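Local structure of TRAP dicarboxylate ABC transporter, substrate-binding protein (Roseobacter denitrificans, 4OVQ) at residues G68-P71 and D72-Q76; N86-L89 and G90-G93; Q60-G64 and G65-S69; M169-E172 and L173-G176. The protein binds beta-D-glucuronate and is probably the periplasmic solute-binding component of a TRAP-type transport system. All coordinates share one frame; numbering follows the deposited sequence. Where two conformers were deposited one is given.

Interaction 1. Residues G68-P71 and D72-Q76; sequences GSQP and DAIEQ. With BDP (beta-D-glucopyranuronic acid), chain C.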
loop_
_atom_site.group_PDB
_atom_site.type_symbol
_atom_site.label_atom_id
_atom_site.label_comp_id
_atom_site.label_asym_id
_atom_site.label_seq_id
_atom_site.Cartn_x
_atom_site.Cartn_y
_atom_site.Cartn_z
ATOM N N GLY A 68 5.617 5.233 -14.650
ATOM C CA GLY A 68 4.183 5.384 -14.797
ATOM C C GLY A 68 3.403 5.194 -13.513
ATOM O O GLY A 68 3.955 5.023 -12.425
ATOM N N SER A 69 2.097 5.274 -13.628
ATOM C CA SER A 69 1.254 5.113 -12.460
ATOM C C SER A 69 1.283 3.702 -11.911
ATOM O O SER A 69 1.735 2.762 -12.564
ATOM C CB SER A 69 -0.179 5.427 -12.818
ATOM O OG SER A 69 -0.756 4.353 -13.549
ATOM N N GLN A 70 0.802 3.532 -10.680
ATOM C CA GLN A 70 0.856 2.208 -10.106
ATOM C C GLN A 70 -0.030 1.205 -10.888
ATOM O O GLN A 70 0.423 0.093 -11.185
ATOM C CB GLN A 70 0.575 2.245 -8.594
ATOM C CG GLN A 70 0.838 0.914 -7.930
ATOM C CD GLN A 70 1.251 0.945 -6.475
ATOM O OE1 GLN A 70 1.818 -0.025 -6.002
ATOM N NE2 GLN A 70 1.005 2.059 -5.773
ATOM N N PRO A 71 -1.267 1.573 -11.248
ATOM C CA PRO A 71 -2.006 0.563 -12.035
ATOM C C PRO A 71 -1.336 0.189 -13.369
ATOM O O PRO A 71 -1.376 -0.955 -13.797
ATOM C CB PRO A 71 -3.353 1.248 -12.270
ATOM C CG PRO A 71 -3.505 2.180 -11.070
ATOM C CD PRO A 71 -2.111 2.722 -10.885
ATOM N N ASP A 72 -0.738 1.157 -14.032
ATOM C CA ASP A 72 -0.050 0.884 -15.263
ATOM C C ASP A 72 1.155 -0.033 -15.005
ATOM O O ASP A 72 1.372 -1.008 -15.724
ATOM C CB ASP A 72 0.299 2.194 -15.981
ATOM C CG ASP A 72 -0.959 2.949 -16.471
ATOM O OD1 ASP A 72 -2.018 2.301 -16.621
ATOM O OD2 ASP A 72 -0.905 4.181 -16.703
ATOM N N ALA A 73 1.911 0.221 -13.941
ATOM C CA ALA A 73 3.050 -0.605 -13.681
ATOM C C ALA A 73 2.626 -2.024 -13.362
ATOM O O ALA A 73 3.321 -2.963 -13.719
ATOM C CB ALA A 73 3.866 -0.024 -12.533
ATOM N N ILE A 74 1.554 -2.182 -12.594
ATOM C CA ILE A 74 1.028 -3.522 -12.290
ATOM C C ILE A 74 0.719 -4.254 -13.610
ATOM O O ILE A 74 1.093 -5.415 -13.773
ATOM C CB ILE A 74 -0.185 -3.455 -11.362
ATOM C CG1 ILE A 74 0.227 -2.984 -9.946
ATOM C CG2 ILE A 74 -0.928 -4.818 -11.335
ATOM C CD1 ILE A 74 -0.934 -2.362 -9.200
ATOM N N GLU A 75 0.065 -3.590 -14.553
ATOM C CA GLU A 75 -0.188 -4.221 -15.834
ATOM C C GLU A 75 1.108 -4.585 -16.573
ATOM O O GLU A 75 1.192 -5.639 -17.242
ATOM C CB GLU A 75 -1.084 -3.318 -16.700
ATOM C CG GLU A 75 -1.612 -4.019 -17.945
ATOM C CD GLU A 75 -2.080 -5.438 -17.625
ATOM O OE1 GLU A 75 -3.026 -5.580 -16.824
ATOM O OE2 GLU A 75 -1.460 -6.409 -18.138
ATOM N N GLN A 76 2.123 -3.724 -16.508
ATOM C CA GLN A 76 3.391 -4.025 -17.188
ATOM C C GLN A 76 4.053 -5.277 -16.591
ATOM O O GLN A 76 4.598 -6.098 -17.314
ATOM C CB GLN A 76 4.358 -2.837 -17.133
ATOM C CG GLN A 76 3.920 -1.615 -17.892
ATOM C CD GLN A 76 4.899 -0.451 -17.712
ATOM O OE1 GLN A 76 6.103 -0.598 -17.907
ATOM N NE2 GLN A 76 4.376 0.694 -17.314
HETATM C C1 BDP C . 1.482 4.861 -0.472
HETATM C C2 BDP C . 1.960 3.607 -1.156
HETATM C C3 BDP C . 2.125 3.927 -2.577
HETATM C C4 BDP C . 0.831 4.387 -3.159
HETATM C C5 BDP C . 0.314 5.590 -2.405
HETATM C C6 BDP C . -1.047 6.086 -2.920
HETATM O O2 BDP C . 3.273 3.314 -0.569
HETATM O O3 BDP C . 2.432 2.635 -3.223
HETATM O O4 BDP C . 1.015 4.724 -4.598
HETATM O O5 BDP C . 0.197 5.313 -1.016
HETATM O O6A BDP C . -1.297 6.013 -4.160
HETATM O O1 BDP C . 1.260 4.686 0.898
HETATM O O6B BDP C . -1.743 6.673 -2.056
HETATM O O HOH W 1 1.239 5.551 -16.360
#
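S69 and D72 meet at the start of helix 70-79. S69 is the N-cap, and its OG accepts from D72 N at 3.2 Å with an N-H...O angle of 162°. A chi1 of 76° sets OG between the backbone N and the carbonyl carbon of S69, facing the first turn. A water accepts from S69 N; its bond to D72 OD2 rests on one of two conformers and is doubtful. With an alanine at S69, D72 N would probably lose its cap and the first turn one of its ties. A73 N bonds to S69 O at 2.9 Å and I74 N to Q70 O at 2.9 Å. Q70 reaches to the sugar. Its CB starts away from D72-Q76, and CG lies anti to the backbone N (chi1 -171°). CG touches I74 CD1 at 3.9 Å. Beyond CG the chain is extended, and CD comes 3.9 Å from BDP O3. OE1 accepts from N88 N of the neighbouring strand, which fixes the amide. NE2 donates to BDP O3 at 3.0 Å and lies 2.9 Å from BDP O4. This is a serine N-cap on a helix whose first residue belongs to the glucuronate site.

Interaction 2. Residues N86-L89 and G90-G93; sequences NFNL and GPIG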
loop_
_atom_site.group_PDB
_atom_site.type_symbol
_atom_site.label_atom_id
_atom_site.label_comp_id
_atom_site.label_asym_id
_atom_site.label_seq_id
_atom_site.Cartn_x
_atom_site.Cartn_y
_atom_site.Cartn_z
ATOM N N ASN A 86 7.713 -2.937 -6.657
ATOM C CA ASN A 86 7.252 -2.827 -5.290
ATOM C C ASN A 86 5.864 -2.199 -5.376
ATOM O O ASN A 86 5.732 -1.005 -5.636
ATOM C CB ASN A 86 8.225 -1.973 -4.458
ATOM C CG ASN A 86 7.575 -1.337 -3.231
ATOM O OD1 ASN A 86 7.856 -0.188 -2.891
ATOM N ND2 ASN A 86 6.690 -2.068 -2.581
ATOM N N PHE A 87 4.853 -3.023 -5.178
ATOM C CA PHE A 87 3.475 -2.616 -5.287
ATOM C C PHE A 87 2.758 -2.635 -3.920
ATOM O O PHE A 87 2.780 -3.632 -3.173
ATOM C CB PHE A 87 2.705 -3.511 -6.273
ATOM C CG PHE A 87 3.208 -3.458 -7.673
ATOM C CD1 PHE A 87 3.594 -2.257 -8.235
ATOM C CD2 PHE A 87 3.278 -4.629 -8.419
ATOM C CE1 PHE A 87 4.068 -2.207 -9.539
ATOM C CE2 PHE A 87 3.735 -4.608 -9.718
ATOM C CZ PHE A 87 4.123 -3.398 -10.277
ATOM N N ASN A 88 2.066 -1.536 -3.641
ATOM C CA ASN A 88 1.050 -1.533 -2.584
ATOM C C ASN A 88 -0.092 -2.461 -2.995
ATOM O O ASN A 88 -0.471 -2.497 -4.171
ATOM C CB ASN A 88 0.511 -0.125 -2.474
ATOM C CG ASN A 88 -0.395 0.097 -1.271
ATOM O OD1 ASN A 88 -1.630 0.021 -1.390
ATOM N ND2 ASN A 88 0.193 0.476 -0.145
ATOM N N LEU A 89 -0.663 -3.214 -2.067
ATOM C CA LEU A 89 -1.742 -4.140 -2.459
ATOM C C LEU A 89 -3.061 -3.464 -2.817
ATOM O O LEU A 89 -3.908 -4.080 -3.444
ATOM C CB LEU A 89 -1.947 -5.241 -1.414
ATOM C CG LEU A 89 -1.237 -6.530 -1.831
ATOM C CD1 LEU A 89 0.263 -6.389 -1.873
ATOM C CD2 LEU A 89 -1.653 -7.698 -0.921
ATOM N N GLY A 90 -3.221 -2.194 -2.445
ATOM C CA GLY A 90 -4.428 -1.446 -2.773
ATOM C C GLY A 90 -4.829 -1.510 -4.232
ATOM O O GLY A 90 -5.914 -1.948 -4.586
ATOM N N PRO A 91 -3.944 -1.084 -5.120
ATOM C CA PRO A 91 -4.233 -1.135 -6.567
ATOM C C PRO A 91 -4.159 -2.537 -7.184
ATOM O O PRO A 91 -4.594 -2.718 -8.326
ATOM C CB PRO A 91 -3.179 -0.193 -7.163
ATOM C CG PRO A 91 -2.644 0.597 -5.988
ATOM C CD PRO A 91 -2.724 -0.324 -4.833
ATOM N N ILE A 92 -3.635 -3.509 -6.435
ATOM C CA ILE A 92 -3.705 -4.922 -6.861
ATOM C C ILE A 92 -5.094 -5.539 -6.638
ATOM O O ILE A 92 -5.510 -6.471 -7.370
ATOM C CB ILE A 92 -2.622 -5.779 -6.177
ATOM C CG1 ILE A 92 -1.227 -5.286 -6.610
ATOM C CG2 ILE A 92 -2.835 -7.269 -6.477
ATOM C CD1 ILE A 92 -0.120 -5.998 -5.995
ATOM N N GLY A 93 -5.860 -4.980 -5.714
ATOM C CA GLY A 93 -7.125 -5.589 -5.326
ATOM C C GLY A 93 -8.105 -5.752 -6.464
ATOM O O GLY A 93 -8.762 -6.786 -6.541
#
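N88 and G90 form the main polar contact where strand 84-88 passes into the short helix 89-92. N88 OD1 accepts from G90 N at 2.9 Å. The N-H comes from above the amide plane, 40° out of it, with an N-H...O angle of 147°. With chi1 at -171° the amide of N88 lies on the far side of CB from its own backbone N, and OD1 meets G90 N. The other end of this amide, ND2, donates to E234. L89 O takes two backbone bonds, from I92 N and G93 N, each at 3.1 Å and weak. This is an asparagine N-cap on a short, weakly bonded helix, at the end of a strand in a five-stranded mixed sheet. N88 is also part of the glucuronate pocket, so the cap lies beside the sugar. The apolar contacts come from I92. Its CD1 reaches F87 CB at 3.8 Å and stands oblique to the ring, and it also meets L89 CD1 at 4.2 Å. P91 fits against the capping residue, with CD 3.2 Å from N88 O. No side chain grows from G90, and a CB there would clash with N88 OD1.

Interaction 3. Residues Q60-G64 and G65-S69; sequences QMFHG and GTLGS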
loop_
_atom_site.group_PDB
_atom_site.type_symbol
_atom_site.label_atom_id
_atom_site.label_comp_id
_atom_site.label_asym_id
_atom_site.label_seq_id
_atom_site.Cartn_x
_atom_site.Cartn_y
_atom_site.Cartn_z
ATOM N N GLN A 60 17.765 -3.079 -12.548
ATOM C CA GLN A 60 17.790 -1.638 -12.575
ATOM C C GLN A 60 16.448 -1.055 -12.092
ATOM O O GLN A 60 15.395 -1.263 -12.732
ATOM C CB GLN A 60 18.082 -1.161 -14.013
ATOM C CG GLN A 60 18.317 0.336 -14.155
ATOM C CD GLN A 60 18.784 0.707 -15.552
ATOM O OE1 GLN A 60 19.035 -0.168 -16.381
ATOM N NE2 GLN A 60 18.898 2.004 -15.819
HETATM N N MSE A 61 16.497 -0.328 -10.980
HETATM C CA MSE A 61 15.320 0.356 -10.457
HETATM C C MSE A 61 15.062 1.705 -11.118
HETATM O O MSE A 61 15.988 2.468 -11.384
HETATM C CB MSE A 61 15.451 0.581 -8.958
HETATM C CG MSE A 61 15.487 -0.708 -8.109
HETATM SE SE MSE A 61 13.929 -1.858 -8.319
HETATM C CE MSE A 61 12.567 -0.477 -8.001
ATOM N N PHE A 62 13.783 1.962 -11.371
ATOM C CA PHE A 62 13.292 3.277 -11.707
ATOM C C PHE A 62 12.380 3.719 -10.572
ATOM O O PHE A 62 11.204 3.277 -10.491
ATOM C CB PHE A 62 12.551 3.207 -13.046
ATOM C CG PHE A 62 13.434 2.794 -14.188
ATOM C CD1 PHE A 62 13.792 1.473 -14.359
ATOM C CD2 PHE A 62 13.931 3.730 -15.081
ATOM C CE1 PHE A 62 14.617 1.076 -15.386
ATOM C CE2 PHE A 62 14.756 3.343 -16.113
ATOM C CZ PHE A 62 15.103 2.014 -16.265
ATOM N N HIS A 63 12.926 4.521 -9.671
ATOM C CA HIS A 63 12.209 5.075 -8.541
ATOM C C HIS A 63 11.387 6.300 -8.969
ATOM O O HIS A 63 11.417 6.706 -10.126
ATOM C CB HIS A 63 13.193 5.481 -7.454
ATOM C CG HIS A 63 14.063 4.350 -6.985
ATOM N ND1 HIS A 63 13.552 3.175 -6.482
ATOM C CD2 HIS A 63 15.406 4.233 -6.913
ATOM C CE1 HIS A 63 14.543 2.366 -6.150
ATOM N NE2 HIS A 63 15.680 2.995 -6.385
ATOM N N GLY A 64 10.686 6.897 -8.009
ATOM C CA GLY A 64 9.937 8.113 -8.280
ATOM C C GLY A 64 8.823 7.969 -9.295
ATOM O O GLY A 64 8.362 8.987 -9.813
ATOM N N GLY A 65 8.365 6.752 -9.607
ATOM C CA GLY A 65 7.232 6.601 -10.506
ATOM C C GLY A 65 7.468 7.039 -11.946
ATOM O O GLY A 65 6.521 7.223 -12.718
ATOM N N THR A 66 8.738 7.180 -12.319
ATOM C CA THR A 66 9.065 7.753 -13.631
ATOM C C THR A 66 8.639 6.803 -14.760
ATOM O O THR A 66 8.474 7.223 -15.907
ATOM C CB THR A 66 10.565 8.156 -13.732
ATOM O OG1 THR A 66 11.369 6.982 -13.705
ATOM C CG2 THR A 66 10.967 9.110 -12.554
ATOM N N LEU A 67 8.362 5.539 -14.435
ATOM C CA LEU A 67 7.849 4.613 -15.440
ATOM C C LEU A 67 6.305 4.601 -15.582
ATOM O O LEU A 67 5.749 4.046 -16.545
ATOM C CB LEU A 67 8.323 3.188 -15.157
ATOM C CG LEU A 67 9.801 2.930 -15.456
ATOM C CD1 LEU A 67 10.102 1.448 -15.276
ATOM C CD2 LEU A 67 10.203 3.416 -16.846
ATOM N N GLY A 68 5.617 5.233 -14.650
ATOM C CA GLY A 68 4.183 5.384 -14.797
ATOM C C GLY A 68 3.403 5.194 -13.513
ATOM O O GLY A 68 3.955 5.023 -12.425
ATOM N N SER A 69 2.097 5.274 -13.628
ATOM C CA SER A 69 1.254 5.113 -12.460
ATOM C C SER A 69 1.283 3.702 -11.911
ATOM O O SER A 69 1.735 2.762 -12.564
ATOM C CB SER A 69 -0.179 5.427 -12.818
ATOM O OG SER A 69 -0.756 4.353 -13.549
HETATM O O HOH W 2 8.851 4.130 -11.599
HETATM O O HOH W 3 13.521 7.050 -11.810
#
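This is a surface contact in the loop that leaves strand 58-62, at the edge of the five-stranded mixed sheet, and leads to helix 70-79. F62 and L67 carry the apolar part. L67 leans over one face of the F62 ring with CD2. Its CG is 3.7 Å from F62 CB, and CD1 is 3.8 Å from F62 CG. In both residues CB points toward the other segment. T66 OG1 sits at the edge of the same ring, near its plane.

The chain reverses through two beta turns. The first, type I', runs from H63 to T66. Its closing bond, T66 N to H63 O, is straight but long at 3.5 Å and weak. G64 and G65 fill its two central positions, both with positive phi. A CB on G65 would also clash with G64 O. The second turn, type I, runs from G65 to G68 and is closed by G68 N to G65 O at 2.9 Å.

Two waters join the limbs of the loop. One donates to F62 O at 2.7 Å and accepts from L67 N. The other donates to H63 O at 2.7 Å and is hydrogen-bonded to T66 OG1.

H63 NE2 is hydrogen-bonded to D43 OD1 of helix 37-52. L67 packs on R27 and W29 of strand 25-29, the neighbour of strand 58-62 in the sheet. G68 O accepts from W29 NE1, and S69 then caps helix 70-79.

Interaction 4. Residues M169-E172 and L173-G176; sequences MNNE and LFTG. With BDP (beta-D-glucopyranuronic acid), chain C.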
loop_
_atom_site.group_PDB
_atom_site.type_symbol
_atom_site.label_atom_id
_atom_site.label_comp_id
_atom_site.label_asym_id
_atom_site.label_seq_id
_atom_site.Cartn_x
_atom_site.Cartn_y
_atom_site.Cartn_z
HETATM N N MSE A 169 -6.943 5.895 -3.747
HETATM C CA MSE A 169 -6.368 5.047 -4.795
HETATM C C MSE A 169 -7.438 4.423 -5.653
HETATM O O MSE A 169 -8.609 4.469 -5.295
HETATM C CB MSE A 169 -5.521 3.949 -4.169
HETATM C CG MSE A 169 -4.267 4.461 -3.428
HETATM SE SE MSE A 169 -3.044 3.102 -2.797
HETATM C CE MSE A 169 -4.095 2.419 -1.274
ATOM N N ASN A 170 -6.999 3.847 -6.779
ATOM C CA ASN A 170 -7.902 3.248 -7.752
ATOM C C ASN A 170 -8.425 1.846 -7.358
ATOM O O ASN A 170 -7.934 0.837 -7.835
ATOM C CB ASN A 170 -7.174 3.200 -9.095
ATOM C CG ASN A 170 -6.800 4.580 -9.598
ATOM O OD1 ASN A 170 -7.635 5.307 -10.145
ATOM N ND2 ASN A 170 -5.550 4.960 -9.414
ATOM N N ASN A 171 -9.413 1.829 -6.472
ATOM C CA ASN A 171 -10.044 0.603 -5.985
ATOM C C ASN A 171 -11.421 0.972 -5.466
ATOM O O ASN A 171 -11.558 1.853 -4.612
ATOM C CB ASN A 171 -9.154 -0.064 -4.903
ATOM C CG ASN A 171 -9.704 -1.419 -4.416
ATOM O OD1 ASN A 171 -10.912 -1.675 -4.469
ATOM N ND2 ASN A 171 -8.812 -2.286 -3.952
ATOM N N GLU A 172 -12.470 0.344 -6.004
ATOM C CA GLU A 172 -13.830 0.728 -5.629
ATOM C C GLU A 172 -14.146 0.502 -4.147
ATOM O O GLU A 172 -15.101 1.079 -3.610
ATOM C CB GLU A 172 -14.864 0.016 -6.516
ATOM C CG GLU A 172 -15.143 0.757 -7.823
ATOM C CD GLU A 172 -16.107 1.945 -7.659
ATOM O OE1 GLU A 172 -17.229 1.758 -7.131
ATOM O OE2 GLU A 172 -15.733 3.067 -8.074
ATOM N N LEU A 173 -13.376 -0.329 -3.460
ATOM C CA LEU A 173 -13.526 -0.420 -2.011
ATOM C C LEU A 173 -13.297 0.932 -1.334
ATOM O O LEU A 173 -13.920 1.253 -0.334
ATOM C CB LEU A 173 -12.575 -1.438 -1.401
ATOM C CG LEU A 173 -13.114 -2.841 -1.196
ATOM C CD1 LEU A 173 -13.742 -3.356 -2.490
ATOM C CD2 LEU A 173 -11.974 -3.746 -0.714
ATOM N N PHE A 174 -12.361 1.712 -1.872
ATOM C CA PHE A 174 -12.007 2.989 -1.257
ATOM C C PHE A 174 -13.017 4.080 -1.622
ATOM O O PHE A 174 -13.299 4.980 -0.814
ATOM C CB PHE A 174 -10.604 3.423 -1.677
ATOM C CG PHE A 174 -9.547 2.375 -1.469
ATOM C CD1 PHE A 174 -9.602 1.490 -0.387
ATOM C CD2 PHE A 174 -8.510 2.266 -2.357
ATOM C CE1 PHE A 174 -8.633 0.541 -0.212
ATOM C CE2 PHE A 174 -7.536 1.297 -2.183
ATOM C CZ PHE A 174 -7.610 0.424 -1.135
ATOM N N THR A 175 -13.575 3.994 -2.823
ATOM C CA THR A 175 -14.639 4.921 -3.198
ATOM C C THR A 175 -15.831 4.659 -2.282
ATOM O O THR A 175 -16.452 5.590 -1.758
ATOM C CB THR A 175 -15.059 4.805 -4.682
ATOM O OG1 THR A 175 -15.424 3.460 -4.979
ATOM C CG2 THR A 175 -13.958 5.213 -5.591
ATOM N N GLY A 176 -16.141 3.387 -2.070
ATOM C CA GLY A 176 -17.165 3.046 -1.094
ATOM C C GLY A 176 -16.949 3.548 0.326
ATOM O O GLY A 176 -17.846 4.089 0.969
HETATM C C1 BDP C . 1.482 4.861 -0.472
HETATM C C2 BDP C . 1.960 3.607 -1.156
HETATM C C3 BDP C . 2.125 3.927 -2.577
HETATM C C4 BDP C . 0.831 4.387 -3.159
HETATM C C5 BDP C . 0.314 5.590 -2.405
HETATM C C6 BDP C . -1.047 6.086 -2.920
HETATM O O2 BDP C . 3.273 3.314 -0.569
HETATM O O3 BDP C . 2.432 2.635 -3.223
HETATM O O4 BDP C . 1.015 4.724 -4.598
HETATM O O5 BDP C . 0.197 5.313 -1.016
HETATM O O6A BDP C . -1.297 6.013 -4.160
HETATM O O1 BDP C . 1.260 4.686 0.898
HETATM O O6B BDP C . -1.743 6.673 -2.056
#
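The glucuronate pocket and the start of helix 172-180 meet in this contact, through M169 and N171 packing on F174. M169 is a selenomethionine. Its CG lies 3.4 Å from BDP O6A, on the sugar carboxylate, and SE is 3.6 Å from BDP C6. R146 and R167, near M169, each bond the sugar. The chain of M169 bends at chi3 (-74°), and CE then touches F174 CE2 at 3.7 Å. M169 O stands at the edge of that ring, in its plane. N171 CG lies over one face, 4.1 Å above the F174 ring plane and offset toward the rim. N171 CB comes 3.4 Å from F174 CE2. The amide is tilted 47° to the ring. N171 is the helix N-cap: OD1 accepts from L173 N at 3.0 Å, with the N-H above the amide plane. ND2 donates to N100 OD1 and G90 O, so both ends of the amide are engaged. A leucine in place of N171 would probably leave L173 N uncapped, and N100 OD1 and G90 O without their donor. N171 O takes F174 N at 2.9 Å. In the first turn, E172 O accepts from T175 OG1 at 2.8 Å and from G176 N, both from the same face of its carbonyl plane.

Interaction 2 is the buried one, near the centre of the chain. Interactions 1 and 4 are partly buried, and interaction 3 lies at the surface. Interactions 1, 2 and 4 are all helix starts with a side-chain cap, serine in 1 and asparagine in 2 and 4, and each holds a residue of the sugar pocket. Only 1 and 3 share residues, G68 and S69. Side-chain amides tie interactions 1 and 4 to interaction 2. Interactions 2 and 3 reach the same sheet but do not touch. Interaction 3 pairs water-bridged turns with a surface contact of F62 and L67, whereas interaction 2 joins a buried cap to the packing of I92.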